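Local coordinates for protein putative rubredoxin reductase (Rhodopseudomonas palustris, PDB 3FG2) that probably passes electrons from NADH through its bound FAD to a ferredoxin that serves the CYP199A2 system, at residues 204-209 with 220-224; 279-284 with 313-318; 181-186 with 365-369. All blocks are in the same frame, centred on the assembly; numbering follows the deposited sequence.

Contact 1: residues 204-209 with 220-224; sequences GVRATE and VVLSD
A classic beta bulge, with T208 and E209 set against the single residue V221, lies near the open end of the hairpin of strands 207-213 and 216-222. Strand 227-229 completes this antiparallel sheet. It resembles the small sheet that accompanies the second Rossmann-type domain in relatives of glutathione reductase. T208 N donates to V221 O at 2.8 Å, and the bond is nearly straight (170°). V221 N donates to E209 O, also at 2.8 Å. The extra residue shifts the register by one between E209 and A207. A207 and L222 form a non-hydrogen-bonded antiparallel pair.

Past the strand end, S223 N donates to R206 O. S223 OG in turn accepts from R206 N at 3.0 Å. Its chi1 of 48° sets OG between its own backbone N and carbonyl carbon, where it reaches the chain at V205 and R206. One water joins S223 OG to G204 O, and another joins T208 OG1 to L222 O. The T208 methyl CG2 rests on S223 CA at 3.5 Å.

E209 and V221 lie side by side, with OE1 of E209 3.6 Å from CG2 of V221. A207 CB meets V220 CG1 at 3.8 Å. V205 CG2 meets L222 CD1 at 4.1 Å, and both residues also touch V171 of the neighbouring parallel sheet. The pairing therefore rests mainly on main-chain bonds. The S223 hydroxyl carries it past A207 and L222, and a water there adds a link to G204 O.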
ATOM      1  N   GLY A 204      18.080 -12.023   8.595  1.00 19.73           N
ATOM      2  CA  GLY A 204      19.431 -11.800   8.117  1.00 18.78           C
ATOM      3  C   GLY A 204      19.835 -12.542   6.863  1.00 19.56           C
ATOM      4  O   GLY A 204      21.031 -12.718   6.616  1.00 19.84           O
ATOM      5  N   VAL A 205      18.859 -12.956   6.062  1.00 19.64           N
ATOM      6  CA  VAL A 205      19.145 -13.692   4.838  1.00 19.84           C
ATOM      7  C   VAL A 205      18.370 -13.219   3.602  1.00 22.11           C
ATOM      8  O   VAL A 205      17.276 -12.658   3.710  1.00 21.54           O
ATOM      9  CB  VAL A 205      18.877 -15.202   5.044  1.00 20.76           C
ATOM     10  CG1 VAL A 205      20.002 -15.819   5.874  1.00 19.42           C
ATOM     11  CG2 VAL A 205      17.532 -15.402   5.760  1.00 18.23           C
ATOM     12  N   ARG A 206      18.966 -13.446   2.432  1.00 22.32           N
ATOM     13  CA  ARG A 206      18.372 -13.089   1.145  1.00 24.73           C
ATOM     14  C   ARG A 206      18.258 -14.364   0.338  1.00 24.23           C
ATOM     15  O   ARG A 206      18.986 -15.329   0.586  1.00 25.02           O
ATOM     16  CB  ARG A 206      19.282 -12.174   0.320  1.00 26.48           C
ATOM     17  CG  ARG A 206      19.713 -10.877   0.934  1.00 31.65           C
ATOM     18  CD  ARG A 206      20.816 -10.279   0.063  1.00 33.71           C
ATOM     19  NE  ARG A 206      20.374 -10.093  -1.316  1.00 34.66           N
ATOM     20  CZ  ARG A 206      20.096  -8.911  -1.862  1.00 36.87           C
ATOM     21  NH1 ARG A 206      20.221  -7.796  -1.149  1.00 34.05           N
ATOM     22  NH2 ARG A 206      19.680  -8.844  -3.121  1.00 36.82           N
ATOM     23  N   ALA A 207      17.367 -14.356  -0.646  1.00 23.64           N
ATOM     24  CA  ALA A 207      17.226 -15.499  -1.531  1.00 24.72           C
ATOM     25  C   ALA A 207      18.335 -15.302  -2.571  1.00 24.47           C
ATOM     26  O   ALA A 207      18.509 -14.201  -3.092  1.00 25.33           O
ATOM     27  CB  ALA A 207      15.859 -15.485  -2.207  1.00 23.70           C
ATOM     28  N   THR A 208      19.102 -16.350  -2.850  1.00 23.53           N
ATOM     29  CA  THR A 208      20.175 -16.251  -3.833  1.00 22.78           C
ATOM     30  C   THR A 208      19.893 -17.136  -5.038  1.00 24.26           C
ATOM     31  O   THR A 208      20.578 -17.040  -6.055  1.00 24.01           O
ATOM     32  CB  THR A 208      21.530 -16.690  -3.244  1.00 21.93           C
ATOM     33  OG1 THR A 208      21.430 -18.041  -2.778  1.00 20.68           O
ATOM     34  CG2 THR A 208      21.939 -15.779  -2.093  1.00 22.01           C
ATOM     35  N   GLU A 209      18.880 -17.993  -4.916  1.00 25.83           N
ATOM     36  CA  GLU A 209      18.514 -18.917  -5.983  1.00 26.61           C
ATOM     37  C   GLU A 209      17.245 -19.686  -5.609  1.00 26.50           C
ATOM     38  O   GLU A 209      16.989 -19.933  -4.432  1.00 27.05           O
ATOM     39  CB  GLU A 209      19.672 -19.903  -6.220  1.00 24.60           C
ATOM     40  CG  GLU A 209      19.332 -21.132  -7.051  1.00 30.39           C
ATOM     41  CD  GLU A 209      20.529 -22.076  -7.242  1.00 33.79           C
ATOM     42  OE1 GLU A 209      21.164 -22.454  -6.236  1.00 33.59           O
ATOM     43  OE2 GLU A 209      20.833 -22.449  -8.398  1.00 36.23           O
ATOM     44  N   VAL A 220      14.122 -22.735  -1.606  1.00 22.41           N
ATOM     45  CA  VAL A 220      14.709 -21.412  -1.774  1.00 22.08           C
ATOM     46  C   VAL A 220      16.094 -21.395  -1.132  1.00 20.71           C
ATOM     47  O   VAL A 220      16.246 -21.663   0.062  1.00 21.37           O
ATOM     48  CB  VAL A 220      13.820 -20.310  -1.135  1.00 19.62           C
ATOM     49  CG1 VAL A 220      14.500 -18.949  -1.262  1.00 15.18           C
ATOM     50  CG2 VAL A 220      12.466 -20.278  -1.830  1.00 18.25           C
ATOM     51  N   VAL A 221      17.106 -21.104  -1.939  1.00 19.68           N
ATOM     52  CA  VAL A 221      18.474 -21.061  -1.444  1.00 19.97           C
ATOM     53  C   VAL A 221      18.745 -19.682  -0.843  1.00 19.78           C
ATOM     54  O   VAL A 221      18.401 -18.654  -1.432  1.00 20.83           O
ATOM     55  CB  VAL A 221      19.481 -21.350  -2.576  1.00 18.69           C
ATOM     56  CG1 VAL A 221      20.874 -21.553  -1.994  1.00 17.33           C
ATOM     57  CG2 VAL A 221      19.047 -22.585  -3.356  1.00 17.59           C
ATOM     58  N   LEU A 222      19.371 -19.666   0.327  1.00 18.83           N
ATOM     59  CA  LEU A 222      19.656 -18.414   1.021  1.00 18.45           C
ATOM     60  C   LEU A 222      21.120 -17.999   0.966  1.00 20.42           C
ATOM     61  O   LEU A 222      22.004 -18.795   0.620  1.00 18.92           O
ATOM     62  CB  LEU A 222      19.215 -18.531   2.482  1.00 16.09           C
ATOM     63  CG  LEU A 222      17.751 -18.921   2.711  1.00 14.58           C
ATOM     64  CD1 LEU A 222      17.519 -19.195   4.188  1.00 14.26           C
ATOM     65  CD2 LEU A 222      16.831 -17.810   2.209  1.00 13.54           C
ATOM     66  N   SER A 223      21.366 -16.743   1.331  1.00 21.13           N
ATOM     67  CA  SER A 223      22.715 -16.184   1.341  1.00 21.28           C
ATOM     68  C   SER A 223      23.630 -16.814   2.392  1.00 20.59           C
ATOM     69  O   SER A 223      24.818 -16.491   2.455  1.00 20.54           O
ATOM     70  CB  SER A 223      22.654 -14.667   1.550  1.00 20.69           C
ATOM     71  OG  SER A 223      21.796 -14.351   2.629  1.00 23.39           O
ATOM     72  N   ASP A 224      23.092 -17.693   3.234  1.00 19.26           N
ATOM     73  CA  ASP A 224      23.959 -18.340   4.208  1.00 21.15           C
ATOM     74  C   ASP A 224      24.352 -19.716   3.677  1.00 22.36           C
ATOM     75  O   ASP A 224      25.004 -20.505   4.367  1.00 21.72           O
ATOM     76  CB  ASP A 224      23.283 -18.449   5.581  1.00 21.10           C
ATOM     77  CG  ASP A 224      22.004 -19.248   5.546  1.00 22.21           C
ATOM     78  OD1 ASP A 224      21.375 -19.380   6.618  1.00 22.05           O
ATOM     79  OD2 ASP A 224      21.628 -19.736   4.457  1.00 23.14           O
TER
HETATM   80  O   HOH W   1      23.280 -13.050   4.658  1.00 25.93           O
HETATM   81  O   HOH W   2      23.659 -18.916  -1.490  1.00 14.09           O

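Contact 2: residues 279-284 with 313-318; sequences FESVRF and PYDGYP
F279 and Y314 form a T-shaped aromatic pair. The edge of the Y314 ring points at the face of F279, with the planes at 89° and the centroids 5.2 Å apart. The atoms CD2 and CE2 of Y314 do the touching, and CD2 comes within 3.6 Å of F279 CE1. A chi1 of 173° turns the Y314 ring away from its own backbone N and across to F279. The backbone N of G316 lies over one face of the tyrosine ring.

Smaller apolar contacts flank this pair. V282 CG1 meets P313 CB. F284 offers its edge to P318, whose CD lies near the plane of the ring, 4.0 Å from CE1. The CG of R283 sits over the centre of the same phenylalanine ring.

R283 leads to the polar edge. Its NE donates to D315 OD2 at 2.7 Å, on the syn lone pair of the carboxylate, in a salt bridge. NH2 adds a weak bond to D315 OD1 at 2.8 Å. Y317 CD1 lies over one face of the guanidinium, the two planes 69° apart, while Y317 CE1 touches R283 CD at 3.6 Å. A water donates to D315 O and weakly accepts from R283 NH2. A leucine in place of R283 would probably leave the D315 carboxylate without its positive mate and Y317 without the guanidinium that its CD1 lies over.

Between S281 and F284 the chain is held by an ST motif, in which S281 OG accepts from F284 N. Helix 293-306 backs the aromatic pair, with N295 and Q299 touching F279 and D298 and Q299 touching Y314. Beyond P318 the chain enters strand 319-324 of the C-terminal sheet.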
ATOM      1  N   PHE A 279       5.415  13.529  -3.449  1.00 28.54           N
ATOM      2  CA  PHE A 279       4.991  14.886  -3.143  1.00 27.19           C
ATOM      3  C   PHE A 279       5.756  15.657  -2.077  1.00 28.72           C
ATOM      4  O   PHE A 279       6.458  15.092  -1.237  1.00 27.93           O
ATOM      5  CB  PHE A 279       3.518  14.861  -2.747  1.00 25.72           C
ATOM      6  CG  PHE A 279       3.263  14.166  -1.442  1.00 23.12           C
ATOM      7  CD1 PHE A 279       3.063  14.899  -0.277  1.00 21.55           C
ATOM      8  CD2 PHE A 279       3.247  12.773  -1.373  1.00 21.95           C
ATOM      9  CE1 PHE A 279       2.847  14.251   0.949  1.00 22.43           C
ATOM     10  CE2 PHE A 279       3.035  12.115  -0.164  1.00 20.00           C
ATOM     11  CZ  PHE A 279       2.831  12.852   1.002  1.00 19.98           C
ATOM     12  N   GLU A 280       5.581  16.970  -2.121  1.00 29.88           N
ATOM     13  CA  GLU A 280       6.200  17.874  -1.173  1.00 31.89           C
ATOM     14  C   GLU A 280       5.233  17.976   0.004  1.00 30.66           C
ATOM     15  O   GLU A 280       4.072  18.323  -0.186  1.00 30.45           O
ATOM     16  CB  GLU A 280       6.391  19.242  -1.832  1.00 35.57           C
ATOM     17  CG  GLU A 280       7.002  20.296  -0.923  1.00 43.91           C
ATOM     18  CD  GLU A 280       7.114  21.660  -1.591  1.00 47.74           C
ATOM     19  OE1 GLU A 280       7.510  22.622  -0.895  1.00 50.33           O
ATOM     20  OE2 GLU A 280       6.810  21.772  -2.805  1.00 49.64           O
ATOM     21  N   SER A 281       5.707  17.665   1.207  1.00 30.10           N
ATOM     22  CA  SER A 281       4.871  17.715   2.411  1.00 30.66           C
ATOM     23  C   SER A 281       5.125  18.927   3.318  1.00 30.66           C
ATOM     24  O   SER A 281       6.144  18.989   4.014  1.00 29.37           O
ATOM     25  CB  SER A 281       5.068  16.433   3.230  1.00 31.04           C
ATOM     26  OG  SER A 281       4.402  16.509   4.482  1.00 30.65           O
ATOM     27  N   VAL A 282       4.193  19.879   3.319  1.00 30.19           N
ATOM     28  CA  VAL A 282       4.337  21.068   4.159  1.00 31.56           C
ATOM     29  C   VAL A 282       4.466  20.672   5.620  1.00 30.76           C
ATOM     30  O   VAL A 282       5.347  21.160   6.332  1.00 29.76           O
ATOM     31  CB  VAL A 282       3.118  22.032   4.052  1.00 31.26           C
ATOM     32  CG1 VAL A 282       3.192  22.834   2.774  1.00 31.23           C
ATOM     33  CG2 VAL A 282       1.816  21.237   4.121  1.00 31.51           C
ATOM     34  N   ARG A 283       3.581  19.786   6.065  1.00 30.81           N
ATOM     35  CA  ARG A 283       3.599  19.346   7.448  1.00 30.84           C
ATOM     36  C   ARG A 283       4.937  18.738   7.880  1.00 31.25           C
ATOM     37  O   ARG A 283       5.495  19.129   8.909  1.00 31.49           O
ATOM     38  CB  ARG A 283       2.475  18.339   7.690  1.00 33.13           C
ATOM     39  CG  ARG A 283       2.437  17.775   9.100  1.00 35.44           C
ATOM     40  CD  ARG A 283       1.303  16.784   9.242  1.00 38.31           C
ATOM     41  NE  ARG A 283      -0.000  17.438   9.180  1.00 41.24           N
ATOM     42  CZ  ARG A 283      -0.488  18.217  10.142  1.00 42.53           C
ATOM     43  NH1 ARG A 283       0.224  18.437  11.243  1.00 42.82           N
ATOM     44  NH2 ARG A 283      -1.687  18.771  10.007  1.00 42.55           N
ATOM     45  N   PHE A 284       5.463  17.798   7.099  1.00 28.80           N
ATOM     46  CA  PHE A 284       6.716  17.151   7.471  1.00 27.19           C
ATOM     47  C   PHE A 284       7.975  17.780   6.907  1.00 26.91           C
ATOM     48  O   PHE A 284       9.079  17.328   7.198  1.00 25.58           O
ATOM     49  CB  PHE A 284       6.656  15.670   7.106  1.00 26.11           C
ATOM     50  CG  PHE A 284       5.506  14.957   7.746  1.00 27.18           C
ATOM     51  CD1 PHE A 284       4.411  14.558   6.991  1.00 27.37           C
ATOM     52  CD2 PHE A 284       5.486  14.745   9.123  1.00 28.53           C
ATOM     53  CE1 PHE A 284       3.308  13.963   7.595  1.00 26.98           C
ATOM     54  CE2 PHE A 284       4.387  14.151   9.738  1.00 29.36           C
ATOM     55  CZ  PHE A 284       3.294  13.760   8.972  1.00 28.63           C
ATOM     56  N   PRO A 313      -2.621  23.237  -0.028  1.00 35.04           N
ATOM     57  CA  PRO A 313      -1.491  22.320   0.130  1.00 34.28           C
ATOM     58  C   PRO A 313      -2.008  20.983   0.641  1.00 33.80           C
ATOM     59  O   PRO A 313      -2.857  20.945   1.533  1.00 35.32           O
ATOM     60  CB  PRO A 313      -0.621  23.017   1.170  1.00 34.54           C
ATOM     61  CG  PRO A 313      -0.902  24.465   0.933  1.00 34.91           C
ATOM     62  CD  PRO A 313      -2.402  24.476   0.736  1.00 35.45           C
ATOM     63  N   TYR A 314      -1.514  19.891   0.070  1.00 32.07           N
ATOM     64  CA  TYR A 314      -1.930  18.561   0.501  1.00 29.72           C
ATOM     65  C   TYR A 314      -1.493  18.338   1.949  1.00 28.62           C
ATOM     66  O   TYR A 314      -0.340  18.600   2.297  1.00 27.01           O
ATOM     67  CB  TYR A 314      -1.297  17.486  -0.385  1.00 27.83           C
ATOM     68  CG  TYR A 314      -1.564  16.107   0.132  1.00 25.46           C
ATOM     69  CD1 TYR A 314      -2.860  15.595   0.139  1.00 24.37           C
ATOM     70  CD2 TYR A 314      -0.543  15.337   0.693  1.00 23.91           C
ATOM     71  CE1 TYR A 314      -3.146  14.352   0.697  1.00 23.48           C
ATOM     72  CE2 TYR A 314      -0.818  14.079   1.260  1.00 23.90           C
ATOM     73  CZ  TYR A 314      -2.128  13.599   1.255  1.00 23.35           C
ATOM     74  OH  TYR A 314      -2.435  12.377   1.797  1.00 21.55           O
ATOM     75  N   ASP A 315      -2.407  17.864   2.793  1.00 28.87           N
ATOM     76  CA  ASP A 315      -2.069  17.614   4.193  1.00 29.08           C
ATOM     77  C   ASP A 315      -2.834  16.434   4.793  1.00 28.20           C
ATOM     78  O   ASP A 315      -3.173  16.445   5.981  1.00 27.79           O
ATOM     79  CB  ASP A 315      -2.318  18.868   5.043  1.00 31.77           C
ATOM     80  CG  ASP A 315      -1.687  18.773   6.441  1.00 35.84           C
ATOM     81  OD1 ASP A 315      -2.051  19.585   7.313  1.00 37.58           O
ATOM     82  OD2 ASP A 315      -0.825  17.894   6.675  1.00 37.78           O
ATOM     83  N   GLY A 316      -3.107  15.418   3.980  1.00 26.81           N
ATOM     84  CA  GLY A 316      -3.812  14.260   4.493  1.00 26.58           C
ATOM     85  C   GLY A 316      -2.930  13.618   5.546  1.00 26.77           C
ATOM     86  O   GLY A 316      -1.826  13.179   5.230  1.00 27.65           O
ATOM     87  N   TYR A 317      -3.382  13.569   6.796  1.00 26.65           N
ATOM     88  CA  TYR A 317      -2.553  12.965   7.829  1.00 26.56           C
ATOM     89  C   TYR A 317      -2.449  11.458   7.619  1.00 26.24           C
ATOM     90  O   TYR A 317      -3.459  10.753   7.558  1.00 27.30           O
ATOM     91  CB  TYR A 317      -3.088  13.238   9.228  1.00 25.33           C
ATOM     92  CG  TYR A 317      -1.975  13.135  10.235  1.00 23.88           C
ATOM     93  CD1 TYR A 317      -1.136  14.225  10.481  1.00 23.65           C
ATOM     94  CD2 TYR A 317      -1.690  11.927  10.868  1.00 21.25           C
ATOM     95  CE1 TYR A 317      -0.032  14.111  11.333  1.00 22.56           C
ATOM     96  CE2 TYR A 317      -0.589  11.802  11.718  1.00 21.62           C
ATOM     97  CZ  TYR A 317       0.234  12.899  11.947  1.00 21.31           C
ATOM     98  OH  TYR A 317       1.305  12.795  12.802  1.00 20.62           O
ATOM     99  N   PRO A 318      -1.211  10.944   7.541  1.00 24.91           N
ATOM    100  CA  PRO A 318      -0.915   9.528   7.328  1.00 23.25           C
ATOM    101  C   PRO A 318      -1.265   8.529   8.428  1.00 23.03           C
ATOM    102  O   PRO A 318      -0.949   8.721   9.609  1.00 23.51           O
ATOM    103  CB  PRO A 318       0.580   9.544   7.027  1.00 22.13           C
ATOM    104  CG  PRO A 318       1.069  10.609   7.940  1.00 25.29           C
ATOM    105  CD  PRO A 318       0.034  11.708   7.752  1.00 24.04           C
TER
HETATM  106  O   HOH W   3      -3.911  16.973   8.587  1.00 32.84           O

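Contact 3: residues 181-186 with 365-369; sequences VVTPEI and IESVN
E366 OE2 is gripped by two donors. T183 N gives a bond of 2.9 Å to the syn lone pair of this oxygen, and a water gives a second at 2.8 Å. The same water donates to V181 O, so it ties the carboxylate to the loop ahead of the helix. V182 CA also lies close to OE2, at 3.3 Å. The other oxygen, E366 OE1, is 2.6 Å from T183 OG1. That hydroxyl also stands 2.8 Å from E185 OE1, and its single proton cannot serve both carboxylates at once. The sharing may favour an extra proton on one of the two glutamates.

T183 is the N-cap residue of helix 184-196, although its side chain makes no capping bond. I186 N donates to T183 O in the first turn. E366 comes from strand 361-368 of the C-terminal antiparallel sheet, so the contact joins that sheet to a helix of the pyridine nucleotide-disulphide oxidoreductase part.

Beyond CG the E366 chain runs extended (chi2 163°), which carries the carboxylate out to T183. I186 lies across it, with CG1 3.6 Å from OE1. Farther along the strand, I186 CD1 packs on V368 CG2 at 4.2 Å, and V368 also touches Y189 and F190 of the same helix.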
ATOM      1  N   VAL A 181       8.677  -0.340   8.250  1.00 28.66           N
ATOM      2  CA  VAL A 181       7.501   0.402   8.688  1.00 29.67           C
ATOM      3  C   VAL A 181       7.071   0.449  10.158  1.00 29.98           C
ATOM      4  O   VAL A 181       6.235   1.281  10.509  1.00 32.21           O
ATOM      5  CB  VAL A 181       6.269  -0.042   7.864  1.00 30.40           C
ATOM      6  CG1 VAL A 181       6.425   0.390   6.414  1.00 28.20           C
ATOM      7  CG2 VAL A 181       6.123  -1.558   7.932  1.00 31.09           C
ATOM      8  N   VAL A 182       7.603  -0.423  11.012  1.00 27.01           N
ATOM      9  CA  VAL A 182       7.215  -0.405  12.428  1.00 24.53           C
ATOM     10  C   VAL A 182       8.432  -0.450  13.345  1.00 23.68           C
ATOM     11  O   VAL A 182       9.531  -0.816  12.908  1.00 22.03           O
ATOM     12  CB  VAL A 182       6.296  -1.612  12.796  1.00 24.79           C
ATOM     13  CG1 VAL A 182       5.103  -1.665  11.861  1.00 21.91           C
ATOM     14  CG2 VAL A 182       7.085  -2.919  12.739  1.00 22.15           C
ATOM     15  N   THR A 183       8.238  -0.084  14.612  1.00 21.69           N
ATOM     16  CA  THR A 183       9.337  -0.108  15.580  1.00 22.16           C
ATOM     17  C   THR A 183       9.499  -1.534  16.144  1.00 22.59           C
ATOM     18  O   THR A 183       8.578  -2.351  16.069  1.00 22.15           O
ATOM     19  CB  THR A 183       9.109   0.920  16.730  1.00 23.95           C
ATOM     20  OG1 THR A 183       7.885   0.630  17.423  1.00 21.75           O
ATOM     21  CG2 THR A 183       9.044   2.333  16.165  1.00 23.78           C
ATOM     22  N   PRO A 184      10.670  -1.848  16.721  1.00 21.12           N
ATOM     23  CA  PRO A 184      10.971  -3.169  17.288  1.00 22.89           C
ATOM     24  C   PRO A 184       9.914  -3.855  18.157  1.00 23.43           C
ATOM     25  O   PRO A 184       9.729  -5.069  18.055  1.00 22.88           O
ATOM     26  CB  PRO A 184      12.276  -2.928  18.048  1.00 22.83           C
ATOM     27  CG  PRO A 184      12.941  -1.867  17.222  1.00 20.81           C
ATOM     28  CD  PRO A 184      11.787  -0.919  16.961  1.00 21.29           C
ATOM     29  N   GLU A 185       9.226  -3.103  19.012  1.00 23.56           N
ATOM     30  CA  GLU A 185       8.215  -3.711  19.874  1.00 24.80           C
ATOM     31  C   GLU A 185       7.082  -4.344  19.064  1.00 22.91           C
ATOM     32  O   GLU A 185       6.490  -5.336  19.489  1.00 23.02           O
ATOM     33  CB  GLU A 185       7.638  -2.690  20.859  1.00 27.20           C
ATOM     34  CG  GLU A 185       8.676  -1.913  21.660  1.00 33.71           C
ATOM     35  CD  GLU A 185       9.440  -0.881  20.807  1.00 39.99           C
ATOM     36  OE1 GLU A 185       8.838  -0.295  19.870  1.00 38.21           O
ATOM     37  OE2 GLU A 185      10.640  -0.645  21.088  1.00 43.02           O
ATOM     38  N   ILE A 186       6.775  -3.773  17.905  1.00 19.80           N
ATOM     39  CA  ILE A 186       5.725  -4.332  17.061  1.00 18.92           C
ATOM     40  C   ILE A 186       6.236  -5.586  16.353  1.00 18.21           C
ATOM     41  O   ILE A 186       5.538  -6.604  16.295  1.00 15.92           O
ATOM     42  CB  ILE A 186       5.231  -3.305  16.010  1.00 17.83           C
ATOM     43  CG1 ILE A 186       4.653  -2.074  16.720  1.00 17.73           C
ATOM     44  CG2 ILE A 186       4.173  -3.931  15.116  1.00 16.02           C
ATOM     45  CD1 ILE A 186       3.533  -2.390  17.706  1.00 10.66           C
ATOM     46  N   ILE A 365       1.581   6.474  16.698  1.00 17.04           N
ATOM     47  CA  ILE A 365       1.067   5.437  17.582  1.00 16.35           C
ATOM     48  C   ILE A 365       0.787   4.180  16.782  1.00 18.44           C
ATOM     49  O   ILE A 365       0.053   4.218  15.792  1.00 19.81           O
ATOM     50  CB  ILE A 365      -0.253   5.821  18.255  1.00 16.67           C
ATOM     51  CG1 ILE A 365      -0.112   7.132  19.023  1.00 17.15           C
ATOM     52  CG2 ILE A 365      -0.668   4.718  19.214  1.00 12.66           C
ATOM     53  CD1 ILE A 365      -1.402   7.544  19.741  1.00 15.29           C
ATOM     54  N   GLU A 366       1.369   3.073  17.226  1.00 19.09           N
ATOM     55  CA  GLU A 366       1.197   1.773  16.591  1.00 19.53           C
ATOM     56  C   GLU A 366       0.377   0.955  17.583  1.00 18.75           C
ATOM     57  O   GLU A 366       0.883   0.553  18.630  1.00 19.02           O
ATOM     58  CB  GLU A 366       2.562   1.127  16.370  1.00 19.74           C
ATOM     59  CG  GLU A 366       3.565   2.017  15.643  1.00 19.21           C
ATOM     60  CD  GLU A 366       4.992   1.515  15.812  1.00 20.63           C
ATOM     61  OE1 GLU A 366       5.442   1.387  16.976  1.00 18.57           O
ATOM     62  OE2 GLU A 366       5.661   1.247  14.789  1.00 18.93           O
ATOM     63  N   SER A 367      -0.887   0.720  17.251  1.00 17.16           N
ATOM     64  CA  SER A 367      -1.795  -0.003  18.133  1.00 16.78           C
ATOM     65  C   SER A 367      -2.171  -1.407  17.687  1.00 16.24           C
ATOM     66  O   SER A 367      -2.621  -1.600  16.567  1.00 17.26           O
ATOM     67  CB  SER A 367      -3.080   0.808  18.310  1.00 15.65           C
ATOM     68  OG  SER A 367      -2.795   2.142  18.689  1.00 18.55           O
ATOM     69  N   VAL A 368      -1.997  -2.379  18.575  1.00 17.17           N
ATOM     70  CA  VAL A 368      -2.354  -3.762  18.279  1.00 18.30           C
ATOM     71  C   VAL A 368      -3.650  -4.079  19.014  1.00 18.47           C
ATOM     72  O   VAL A 368      -3.693  -4.048  20.244  1.00 18.84           O
ATOM     73  CB  VAL A 368      -1.268  -4.750  18.750  1.00 18.69           C
ATOM     74  CG1 VAL A 368      -1.796  -6.178  18.674  1.00 19.63           C
ATOM     75  CG2 VAL A 368      -0.036  -4.610  17.889  1.00 17.88           C
ATOM     76  N   ASN A 369      -4.699  -4.385  18.256  1.00 19.29           N
ATOM     77  CA  ASN A 369      -6.012  -4.691  18.827  1.00 20.08           C
ATOM     78  C   ASN A 369      -6.393  -3.678  19.912  1.00 20.07           C
ATOM     79  O   ASN A 369      -6.817  -4.055  21.006  1.00 22.87           O
ATOM     80  CB  ASN A 369      -6.024  -6.098  19.429  1.00 16.88           C
ATOM     81  CG  ASN A 369      -5.540  -7.158  18.459  1.00 18.56           C
ATOM     82  OD1 ASN A 369      -5.996  -7.236  17.306  1.00 16.30           O
ATOM     83  ND2 ASN A 369      -4.618  -8.000  18.929  1.00 12.59           N
TER
HETATM   84  O   HOH W   4       5.052   2.766  12.503  1.00 33.44           O

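Contact 3 spans the longest stretch of chain. Contacts 1 and 2 both fall between its two segments in sequence, and contact 1 closes before contact 2 opens. Contacts 2 and 3 are near neighbours, about 7 Å apart at their nearest atoms. Contact 3 joins the C-terminal sheet to the oxidoreductase part, while contact 2 holds the loop that leads into that sheet. Neither touches the flavin; the side chains of P318 and V181 are each about 10 Å from FAD. Contact 1 stands farther out, its centre about 27 Å from that of contact 3 and about 38 Å from that of contact 2. It is local to one hairpin, away from the FAD-binding residues.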